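Long-range contacts in nuclear inclusion protein A (Tobacco vein mottling virus, PDB 3MMG), which probably acts as a viral 3C-type cysteine protease, cutting polypeptides in a cleft between two chymotrypsin-like barrels: residues L164-L169 against Y178-P183; E30-I35 against Q45-R50; T70-K75 against I83-A88. The protein carries 3 engineered substitutions. All blocks are in the same frame, centred on the assembly; numbering follows the deposited sequence.

Interaction 1: residues L164-L169 against Y178-P183; sequences LGIHSL and YFVEFP
Ile166 and Val180 form the central rung of a buried antiparallel hairpin, in which strand 163-171 turns back along strand 177-181 within the closed six-stranded C-terminal barrel. Their backbones exchange two bonds: Ile166 N reaches Val180 O at 3.0 Å, and Val180 N returns to Ile166 O at 2.9 Å with a nearly straight N-H (170°). On one face of the sheet the two side chains run alongside each other. Ile166 CG1, wedged between its own backbone N and carbonyl carbon (chi1 52°), lies 3.6 Å from Val180 CG1. The CG2 branch of Ile166 goes elsewhere and meets CZ of the Phe182 ring, 4.0 Å away, the two side chains crossing at about a right angle. At the Gly165 end, the lack of a side chain on the glycine lets Phe179 CD1 sit 3.7 Å from Gly165 CA. Separately, Phe182 turns its ring edge to this backbone, CD1 coming 3.5 Å from Gly165 N.

Toward the other end the ladder slips by one residue in a classic beta bulge. Tyr178 O is gripped there by two amides, Ser168 N in the carbonyl plane and Leu169 N at 3.0 Å along a straight N-H. Around the bulge, the side chains bond outside the hairpin, Ser168 OG to Asp81 and His167 ND1 to His142. That bond to His142 would help orient the imidazole so that NE2 meets a polar side chain of the bound peptide, consistent with the S1 pocket of 3C-type proteases.

Interaction 2: residues E30-I35 against Q45-R50; sequences ERLFGI and QHLFRR
Glu30 and Arg49 clasp each other in a salt bridge between strand 28-37 and the loop that follows strand 40-43. Arg49 NH2 donates to Glu30 OE2; the modelled 2.5 Å is shorter than usual for such a bond and should be read with caution. The carboxylate oxygen lies close to the guanidinium plane, yet the nitrogen approaches it from well above the carboxylate plane, 56° out, and the two flat groups are turned 52° against each other. A bend in the Glu30 chain at its second torsion (78°) swings the carboxylate round to this position. Its other oxygen takes a water: Glu30 OE1 accepts from it at 2.9 Å, and the same water gives its second hydrogen to Leu47 O at 2.7 Å while accepting from Arg50 N at 3.0 Å, so it ties the strand to the loop backbone.

Next to the polar layer is an apolar one. Leu32 and Leu47 run alongside each other in opposite directions, Leu32 CD1 4.1 Å from Leu47 CB, and the same methyl touches the imidazole of His46 at NE2, 3.5 Å away. CD2 of His46 lies over the centre of the Arg49 guanidinium, 4.3 Å above its plane.

A second shell holds both ions: His28 also bonds Glu30 OE2, and Glu217 pairs with Arg49 NH1. His46 ND1 is bonded to Asp81, and its NE2 meets a polar side chain of the bound peptide, as expected for the histidine and aspartate of a PA-clan catalytic triad. Strand 18-25 flanks strand 28-37 in the sheet and packs through Leu21 against Leu47, while Phe48 packs on Ile83 and Ile85 of strand 83-86.

Interaction 3: residues T70-K75 against I83-A88; sequences TQLQMK and IVIKMA
Leu72, Met74, Ile83, Ile85 and Met87 make the tight side of this antiparallel hairpin. The gamma methyl Ile85 CG2 is the meeting point: Leu72 CD1 comes to 3.7 Å, and Met74 CG to 4.1 Å from the same methyl, with the methionine lying alongside the isoleucine and pointing the same way. The extended Met74 chain carries its sulfur across to Ile83, where SD lies 3.9 Å from CD1; with Ile83 CG1 trans to the backbone N (chi1 -170°), the branch starts on the side of the partner strand. Met87 adds the far end, its CE 4.2 Å from Leu72 CD1. Leu55 and Ile57 of strand 54-59 continue this apolar layer.

The opposite face is mixed. Lys75 and Val84, paired on it, are buried: Val84 packs under Phe186 and Leu191 of helix 186-192, and Lys75 NZ is gripped by the carbonyls of Tyr190, Ala193 and Asp195. The looseness is at the Gln73 end, where Gln73 and Lys86 run side by side, partly exposed, touching through Gln73 OE1 and Lys86 CD at 3.7 Å. After the straight bond from Lys86 N to Gln73 O (178°), the next link is a water that accepts from Gln73 N and donates to Lys86 O at 2.7 Å. Trp197 receives cation-pi contacts from both lysines.

Strand 74-76 is outermost in the seven-stranded N-terminal sheet, with 83-86 between it and strand 40-43. The pair is an antiparallel hairpin in the first barrel of the chymotrypsin-like fold.

Interaction 2 sits between the other two, its centre 13 Å from each, whereas interactions 1 and 3 are 20 Å apart centre to centre and do not touch. Interactions 1 and 2 meet across the two sheets, Ile166 CG2 packing 3.6 Å from Ile35 CD1 and Ser168 O lying 3.8 Å from His46 CE1. Interactions 2 and 3 share the N-terminal sheet: Phe48 CZ lies 3.6 Å from Ile85 CD1. In the turn of the 74-86 hairpin, Asp81 bonds His46 and Ser168, and Arg80 pairs with Glu181. Interactions 1 and 2 both touch the bound peptide, through His167 NE2 and His46 NE2, consistent with a cleft between two barrels.

Interaction 1: residues L164-L169 against Y178-P183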
loop_
_atom_site.group_PDB
_atom_site.type_symbol
_atom_site.label_atom_id
_atom_site.label_comp_id
_atom_site.label_asym_id
_atom_site.label_seq_id
_atom_site.Cartn_x
_atom_site.Cartn_y
_atom_site.Cartn_z
ATOM N N LEU A 164 -6.294 6.157 3.528
ATOM C CA LEU A 164 -5.467 7.380 3.627
ATOM C C LEU A 164 -4.029 7.134 3.192
ATOM O O LEU A 164 -3.297 8.077 2.897
ATOM C CB LEU A 164 -5.453 7.923 5.046
ATOM C CG LEU A 164 -6.804 8.231 5.688
ATOM C CD1 LEU A 164 -6.569 8.943 7.022
ATOM C CD2 LEU A 164 -7.745 9.011 4.775
ATOM N N GLY A 165 -3.628 5.864 3.162
ATOM C CA GLY A 165 -2.215 5.584 2.896
ATOM C C GLY A 165 -1.996 4.092 2.944
ATOM O O GLY A 165 -2.928 3.324 3.199
ATOM N N ILE A 166 -0.756 3.690 2.717
ATOM C CA ILE A 166 -0.359 2.291 2.885
ATOM C C ILE A 166 0.914 2.201 3.715
ATOM O O ILE A 166 1.756 3.114 3.681
ATOM C CB ILE A 166 -0.162 1.563 1.530
ATOM C CG1 ILE A 166 0.786 2.333 0.604
ATOM C CG2 ILE A 166 -1.537 1.323 0.886
ATOM C CD1 ILE A 166 1.251 1.528 -0.635
ATOM N N HIS A 167 1.034 1.127 4.491
ATOM C CA HIS A 167 2.186 1.037 5.396
ATOM C C HIS A 167 3.514 1.006 4.611
ATOM O O HIS A 167 3.552 0.441 3.534
ATOM C CB HIS A 167 2.068 -0.163 6.333
ATOM C CG HIS A 167 3.250 -0.286 7.245
ATOM N ND1 HIS A 167 3.567 0.691 8.170
ATOM C CD2 HIS A 167 4.180 -1.260 7.382
ATOM C CE1 HIS A 167 4.652 0.324 8.835
ATOM N NE2 HIS A 167 5.057 -0.849 8.360
ATOM N N SER A 168 4.591 1.602 5.149
ATOM C CA SER A 168 5.833 1.707 4.385
ATOM C C SER A 168 7.127 1.432 5.169
ATOM O O SER A 168 7.883 0.557 4.789
ATOM C CB SER A 168 5.923 3.075 3.685
ATOM O OG SER A 168 7.164 3.213 2.992
ATOM N N LEU A 169 7.352 2.187 6.246
ATOM C CA LEU A 169 8.658 2.274 6.913
ATOM C C LEU A 169 8.561 1.922 8.354
ATOM O O LEU A 169 7.516 2.084 8.983
ATOM C CB LEU A 169 9.194 3.715 6.915
ATOM C CG LEU A 169 9.506 4.538 5.689
ATOM C CD1 LEU A 169 9.915 5.924 6.159
ATOM C CD2 LEU A 169 10.636 3.852 4.900
ATOM N N TYR A 178 5.766 4.239 9.956
ATOM C CA TYR A 178 5.290 5.310 9.072
ATOM C C TYR A 178 4.553 4.722 7.883
ATOM O O TYR A 178 4.981 3.711 7.317
ATOM C CB TYR A 178 6.435 6.191 8.570
ATOM C CG TYR A 178 7.257 6.775 9.671
ATOM C CD1 TYR A 178 8.293 6.031 10.224
ATOM C CD2 TYR A 178 6.990 8.055 10.188
ATOM C CE1 TYR A 178 9.039 6.507 11.261
ATOM C CE2 TYR A 178 7.780 8.555 11.261
ATOM C CZ TYR A 178 8.798 7.753 11.762
ATOM O OH TYR A 178 9.625 8.122 12.802
ATOM N N PHE A 179 3.437 5.352 7.541
ATOM C CA PHE A 179 2.750 5.035 6.314
ATOM C C PHE A 179 2.938 6.142 5.293
ATOM O O PHE A 179 3.317 7.269 5.656
ATOM C CB PHE A 179 1.268 4.717 6.554
ATOM C CG PHE A 179 0.382 5.894 6.877
ATOM C CD1 PHE A 179 -0.240 6.634 5.845
ATOM C CD2 PHE A 179 0.077 6.207 8.216
ATOM C CE1 PHE A 179 -1.132 7.668 6.148
ATOM C CE2 PHE A 179 -0.841 7.236 8.527
ATOM C CZ PHE A 179 -1.426 7.973 7.495
ATOM N N VAL A 180 2.679 5.821 4.026
ATOM C CA VAL A 180 2.800 6.834 2.949
ATOM C C VAL A 180 1.390 7.199 2.525
ATOM O O VAL A 180 0.590 6.306 2.263
ATOM C CB VAL A 180 3.622 6.347 1.708
ATOM C CG1 VAL A 180 3.154 4.933 1.241
ATOM C CG2 VAL A 180 3.576 7.383 0.560
ATOM N N GLU A 181 1.101 8.503 2.460
ATOM C CA GLU A 181 -0.245 8.976 2.163
ATOM C C GLU A 181 -0.532 8.962 0.678
ATOM O O GLU A 181 0.364 9.191 -0.131
ATOM C CB GLU A 181 -0.431 10.411 2.688
ATOM C CG GLU A 181 0.525 11.412 2.043
ATOM C CD GLU A 181 0.012 12.838 2.037
ATOM O OE1 GLU A 181 -0.257 13.393 3.108
ATOM O OE2 GLU A 181 -0.101 13.410 0.939
ATOM N N PHE A 182 -1.794 8.715 0.332
ATOM C CA PHE A 182 -2.280 8.994 -1.016
ATOM C C PHE A 182 -2.342 10.488 -1.242
ATOM O O PHE A 182 -2.595 11.243 -0.298
ATOM C CB PHE A 182 -3.649 8.329 -1.251
ATOM C CG PHE A 182 -3.514 6.850 -1.400
ATOM C CD1 PHE A 182 -3.652 6.017 -0.290
ATOM C CD2 PHE A 182 -3.085 6.308 -2.602
ATOM C CE1 PHE A 182 -3.439 4.653 -0.390
ATOM C CE2 PHE A 182 -2.858 4.920 -2.718
ATOM C CZ PHE A 182 -3.025 4.098 -1.607
ATOM N N PRO A 183 -2.103 10.920 -2.484
ATOM C CA PRO A 183 -2.250 12.320 -2.845
ATOM C C PRO A 183 -3.714 12.694 -3.122
ATOM O O PRO A 183 -4.590 11.827 -3.206
ATOM C CB PRO A 183 -1.443 12.409 -4.139
ATOM C CG PRO A 183 -1.682 11.082 -4.789
ATOM C CD PRO A 183 -1.613 10.113 -3.622
#

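Interaction 2: residues E30-I35 against Q45-R50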
loop_
_atom_site.group_PDB
_atom_site.type_symbol
_atom_site.label_atom_id
_atom_site.label_comp_id
_atom_site.label_asym_id
_atom_site.label_seq_id
_atom_site.Cartn_x
_atom_site.Cartn_y
_atom_site.Cartn_z
ATOM N N GLU A 30 10.423 -10.799 -1.922
ATOM C CA GLU A 30 9.784 -9.603 -1.346
ATOM C C GLU A 30 8.313 -9.951 -1.131
ATOM O O GLU A 30 7.637 -10.289 -2.080
ATOM C CB GLU A 30 9.901 -8.425 -2.330
ATOM C CG GLU A 30 10.136 -7.090 -1.702
ATOM C CD GLU A 30 11.576 -6.931 -1.296
ATOM O OE1 GLU A 30 12.452 -6.645 -2.170
ATOM O OE2 GLU A 30 11.823 -7.113 -0.092
ATOM N N ARG A 31 7.829 -9.925 0.109
ATOM C CA ARG A 31 6.419 -10.255 0.380
ATOM C C ARG A 31 5.734 -9.055 1.024
ATOM O O ARG A 31 6.071 -8.671 2.143
ATOM C CB ARG A 31 6.324 -11.462 1.302
ATOM C CG ARG A 31 6.942 -12.723 0.739
ATOM C CD ARG A 31 5.887 -13.708 0.273
ATOM N NE ARG A 31 6.419 -15.056 0.340
ATOM C CZ ARG A 31 5.699 -16.174 0.306
ATOM N NH1 ARG A 31 4.376 -16.150 0.176
ATOM N NH2 ARG A 31 6.322 -17.334 0.388
ATOM N N LEU A 32 4.797 -8.457 0.292
ATOM C CA LEU A 32 4.062 -7.272 0.740
ATOM C C LEU A 32 2.563 -7.459 0.488
ATOM O O LEU A 32 2.128 -8.515 0.005
ATOM C CB LEU A 32 4.570 -6.008 0.004
ATOM C CG LEU A 32 6.047 -5.610 -0.102
ATOM C CD1 LEU A 32 6.161 -4.111 -0.397
ATOM C CD2 LEU A 32 6.804 -5.910 1.144
ATOM N N PHE A 33 1.784 -6.438 0.835
ATOM C CA PHE A 33 0.363 -6.386 0.479
ATOM C C PHE A 33 0.157 -5.322 -0.585
ATOM O O PHE A 33 1.008 -4.418 -0.757
ATOM C CB PHE A 33 -0.465 -6.058 1.718
ATOM C CG PHE A 33 -0.531 -7.182 2.715
ATOM C CD1 PHE A 33 0.460 -7.343 3.679
ATOM C CD2 PHE A 33 -1.577 -8.099 2.648
ATOM C CE1 PHE A 33 0.416 -8.402 4.599
ATOM C CE2 PHE A 33 -1.637 -9.157 3.566
ATOM C CZ PHE A 33 -0.639 -9.297 4.547
ATOM N N GLY A 34 -0.965 -5.428 -1.288
ATOM C CA GLY A 34 -1.395 -4.405 -2.230
ATOM C C GLY A 34 -2.896 -4.179 -2.156
ATOM O O GLY A 34 -3.615 -4.880 -1.417
ATOM N N ILE A 35 -3.364 -3.195 -2.915
ATOM C CA ILE A 35 -4.791 -2.887 -3.030
ATOM C C ILE A 35 -5.234 -2.995 -4.493
ATOM O O ILE A 35 -4.687 -2.314 -5.339
ATOM C CB ILE A 35 -5.084 -1.443 -2.544
ATOM C CG1 ILE A 35 -4.560 -1.239 -1.120
ATOM C CG2 ILE A 35 -6.618 -1.132 -2.622
ATOM C CD1 ILE A 35 -4.555 0.226 -0.644
ATOM N N GLN A 45 6.315 1.449 -4.011
ATOM C CA GLN A 45 7.456 1.394 -4.972
ATOM C C GLN A 45 8.533 0.397 -4.570
ATOM O O GLN A 45 9.110 -0.279 -5.439
ATOM C CB GLN A 45 8.112 2.766 -5.180
ATOM C CG GLN A 45 7.253 3.698 -6.014
ATOM C CD GLN A 45 7.924 5.019 -6.270
ATOM O OE1 GLN A 45 9.125 5.135 -6.115
ATOM N NE2 GLN A 45 7.152 6.018 -6.668
ATOM N N HIS A 46 8.773 0.257 -3.274
ATOM C CA HIS A 46 9.845 -0.610 -2.791
ATOM C C HIS A 46 9.619 -2.113 -2.992
ATOM O O HIS A 46 10.533 -2.916 -2.776
ATOM C CB HIS A 46 10.248 -0.272 -1.360
ATOM C CG HIS A 46 9.381 -0.864 -0.290
ATOM N ND1 HIS A 46 8.412 -0.127 0.360
ATOM C CD2 HIS A 46 9.410 -2.074 0.325
ATOM C CE1 HIS A 46 7.855 -0.872 1.303
ATOM N NE2 HIS A 46 8.447 -2.056 1.310
ATOM N N LEU A 47 8.418 -2.479 -3.438
ATOM C CA LEU A 47 8.169 -3.828 -3.931
ATOM C C LEU A 47 9.144 -4.177 -5.063
ATOM O O LEU A 47 9.500 -5.337 -5.227
ATOM C CB LEU A 47 6.726 -3.961 -4.439
ATOM C CG LEU A 47 6.324 -5.260 -5.152
ATOM C CD1 LEU A 47 6.386 -6.439 -4.172
ATOM C CD2 LEU A 47 4.937 -5.048 -5.697
ATOM N N PHE A 48 9.586 -3.178 -5.820
ATOM C CA PHE A 48 10.462 -3.419 -6.971
ATOM C C PHE A 48 11.892 -2.934 -6.766
ATOM O O PHE A 48 12.595 -2.618 -7.734
ATOM C CB PHE A 48 9.845 -2.819 -8.223
ATOM C CG PHE A 48 8.474 -3.346 -8.508
ATOM C CD1 PHE A 48 7.358 -2.535 -8.351
ATOM C CD2 PHE A 48 8.299 -4.666 -8.901
ATOM C CE1 PHE A 48 6.073 -3.036 -8.601
ATOM C CE2 PHE A 48 7.029 -5.181 -9.149
ATOM C CZ PHE A 48 5.920 -4.370 -9.004
ATOM N N ARG A 49 12.318 -2.893 -5.509
ATOM C CA ARG A 49 13.712 -2.603 -5.162
ATOM C C ARG A 49 14.684 -3.445 -5.974
ATOM O O ARG A 49 15.706 -2.940 -6.457
ATOM C CB ARG A 49 13.951 -2.931 -3.703
ATOM C CG ARG A 49 13.504 -1.877 -2.766
ATOM C CD ARG A 49 13.919 -2.250 -1.365
ATOM N NE ARG A 49 13.329 -3.492 -0.868
ATOM C CZ ARG A 49 13.362 -3.845 0.416
ATOM N NH1 ARG A 49 13.948 -3.048 1.295
ATOM N NH2 ARG A 49 12.824 -4.979 0.828
ATOM N N ARG A 50 14.370 -4.734 -6.090
ATOM C CA ARG A 50 15.167 -5.665 -6.872
ATOM C C ARG A 50 14.528 -5.833 -8.241
ATOM O O ARG A 50 13.331 -6.116 -8.352
ATOM C CB ARG A 50 15.272 -7.019 -6.174
ATOM C CG ARG A 50 15.778 -6.950 -4.755
ATOM C CD ARG A 50 16.373 -8.286 -4.328
ATOM N NE ARG A 50 17.077 -8.179 -3.051
ATOM C CZ ARG A 50 18.160 -8.881 -2.724
ATOM N NH1 ARG A 50 18.691 -9.755 -3.576
ATOM N NH2 ARG A 50 18.722 -8.704 -1.535
HETATM O O HOH W 1 12.079 -6.264 -5.028
#

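Interaction 3: residues T70-K75 against I83-A88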
loop_
_atom_site.group_PDB
_atom_site.type_symbol
_atom_site.label_atom_id
_atom_site.label_comp_id
_atom_site.label_asym_id
_atom_site.label_seq_id
_atom_site.Cartn_x
_atom_site.Cartn_y
_atom_site.Cartn_z
ATOM N N THR A 70 8.888 -6.772 -15.099
ATOM C CA THR A 70 9.364 -5.712 -16.005
ATOM C C THR A 70 8.536 -5.543 -17.287
ATOM O O THR A 70 8.674 -4.555 -18.005
ATOM C CB THR A 70 10.876 -5.859 -16.336
ATOM O OG1 THR A 70 11.128 -7.120 -16.952
ATOM C CG2 THR A 70 11.723 -5.750 -15.087
ATOM N N GLN A 71 7.668 -6.506 -17.581
ATOM C CA GLN A 71 6.797 -6.398 -18.747
ATOM C C GLN A 71 5.553 -5.570 -18.483
ATOM O O GLN A 71 4.800 -5.268 -19.407
ATOM C CB GLN A 71 6.374 -7.793 -19.232
ATOM C CG GLN A 71 5.449 -8.533 -18.259
ATOM C CD GLN A 71 5.114 -9.911 -18.748
ATOM O OE1 GLN A 71 4.250 -10.081 -19.601
ATOM N NE2 GLN A 71 5.791 -10.902 -18.210
ATOM N N LEU A 72 5.315 -5.230 -17.215
ATOM C CA LEU A 72 4.064 -4.579 -16.845
ATOM C C LEU A 72 4.140 -3.070 -16.965
ATOM O O LEU A 72 5.168 -2.492 -16.675
ATOM C CB LEU A 72 3.691 -4.950 -15.415
ATOM C CG LEU A 72 3.582 -6.446 -15.060
ATOM C CD1 LEU A 72 3.565 -6.634 -13.543
ATOM C CD2 LEU A 72 2.343 -7.061 -15.682
ATOM N N GLN A 73 3.048 -2.455 -17.410
ATOM C CA GLN A 73 2.907 -0.991 -17.400
ATOM C C GLN A 73 2.757 -0.535 -15.968
ATOM O O GLN A 73 1.977 -1.114 -15.198
ATOM C CB GLN A 73 1.671 -0.545 -18.183
ATOM C CG GLN A 73 1.764 -0.813 -19.678
ATOM C CD GLN A 73 0.777 0.001 -20.463
ATOM O OE1 GLN A 73 -0.430 -0.211 -20.374
ATOM N NE2 GLN A 73 1.282 0.945 -21.254
ATOM N N MET A 74 3.498 0.510 -15.614
ATOM C CA MET A 74 3.426 1.044 -14.246
ATOM C C MET A 74 3.340 2.564 -14.261
ATOM O O MET A 74 3.711 3.205 -15.251
ATOM C CB MET A 74 4.631 0.573 -13.442
ATOM C CG MET A 74 4.658 -0.955 -13.203
ATOM S SD MET A 74 5.997 -1.461 -12.144
ATOM C CE MET A 74 5.881 -3.244 -12.407
ATOM N N LYS A 75 2.800 3.133 -13.181
ATOM C CA LYS A 75 2.679 4.585 -13.031
ATOM C C LYS A 75 3.084 4.923 -11.595
ATOM O O LYS A 75 2.309 4.672 -10.659
ATOM C CB LYS A 75 1.239 5.033 -13.295
ATOM C CG LYS A 75 1.057 6.541 -13.431
ATOM C CD LYS A 75 -0.405 6.908 -13.644
ATOM C CE LYS A 75 -0.884 6.610 -15.064
ATOM N NZ LYS A 75 -2.299 7.117 -15.283
ATOM N N ILE A 83 3.166 3.032 -6.091
ATOM C CA ILE A 83 3.205 2.752 -7.523
ATOM C C ILE A 83 1.891 2.081 -7.914
ATOM O O ILE A 83 1.277 1.412 -7.092
ATOM C CB ILE A 83 4.426 1.877 -7.914
ATOM C CG1 ILE A 83 4.571 1.821 -9.442
ATOM C CG2 ILE A 83 4.344 0.471 -7.305
ATOM C CD1 ILE A 83 5.994 1.693 -9.875
ATOM N N VAL A 84 1.453 2.312 -9.146
ATOM C CA VAL A 84 0.264 1.670 -9.680
ATOM C C VAL A 84 0.736 0.759 -10.808
ATOM O O VAL A 84 1.532 1.166 -11.642
ATOM C CB VAL A 84 -0.806 2.678 -10.193
ATOM C CG1 VAL A 84 -2.055 1.942 -10.583
ATOM C CG2 VAL A 84 -1.166 3.733 -9.099
ATOM N N ILE A 85 0.263 -0.483 -10.800
ATOM C CA ILE A 85 0.665 -1.478 -11.805
ATOM C C ILE A 85 -0.580 -1.858 -12.577
ATOM O O ILE A 85 -1.608 -2.180 -11.975
ATOM C CB ILE A 85 1.242 -2.760 -11.122
ATOM C CG1 ILE A 85 2.335 -2.414 -10.090
ATOM C CG2 ILE A 85 1.771 -3.737 -12.153
ATOM C CD1 ILE A 85 2.467 -3.457 -9.031
ATOM N N LYS A 86 -0.501 -1.841 -13.910
ATOM C CA LYS A 86 -1.655 -2.214 -14.713
ATOM C C LYS A 86 -1.565 -3.699 -15.071
ATOM O O LYS A 86 -0.544 -4.162 -15.554
ATOM C CB LYS A 86 -1.748 -1.376 -15.994
ATOM C CG LYS A 86 -3.109 -1.503 -16.683
ATOM C CD LYS A 86 -3.191 -0.691 -17.961
ATOM C CE LYS A 86 -4.590 -0.817 -18.588
ATOM N NZ LYS A 86 -4.920 0.378 -19.446
ATOM N N MET A 87 -2.645 -4.428 -14.844
ATOM C CA MET A 87 -2.646 -5.851 -15.145
ATOM C C MET A 87 -3.086 -6.101 -16.589
ATOM O O MET A 87 -3.824 -5.295 -17.196
ATOM C CB MET A 87 -3.580 -6.572 -14.178
ATOM C CG MET A 87 -3.111 -6.516 -12.708
ATOM S SD MET A 87 -1.625 -7.512 -12.459
ATOM C CE MET A 87 -0.378 -6.250 -12.273
ATOM N N ALA A 88 -2.659 -7.250 -17.121
ATOM C CA ALA A 88 -3.130 -7.731 -18.424
ATOM C C ALA A 88 -4.659 -7.964 -18.511
ATOM O O ALA A 88 -5.340 -8.172 -17.497
ATOM C CB ALA A 88 -2.382 -9.030 -18.742
HETATM O O HOH W 2 0.596 -4.025 -18.016
#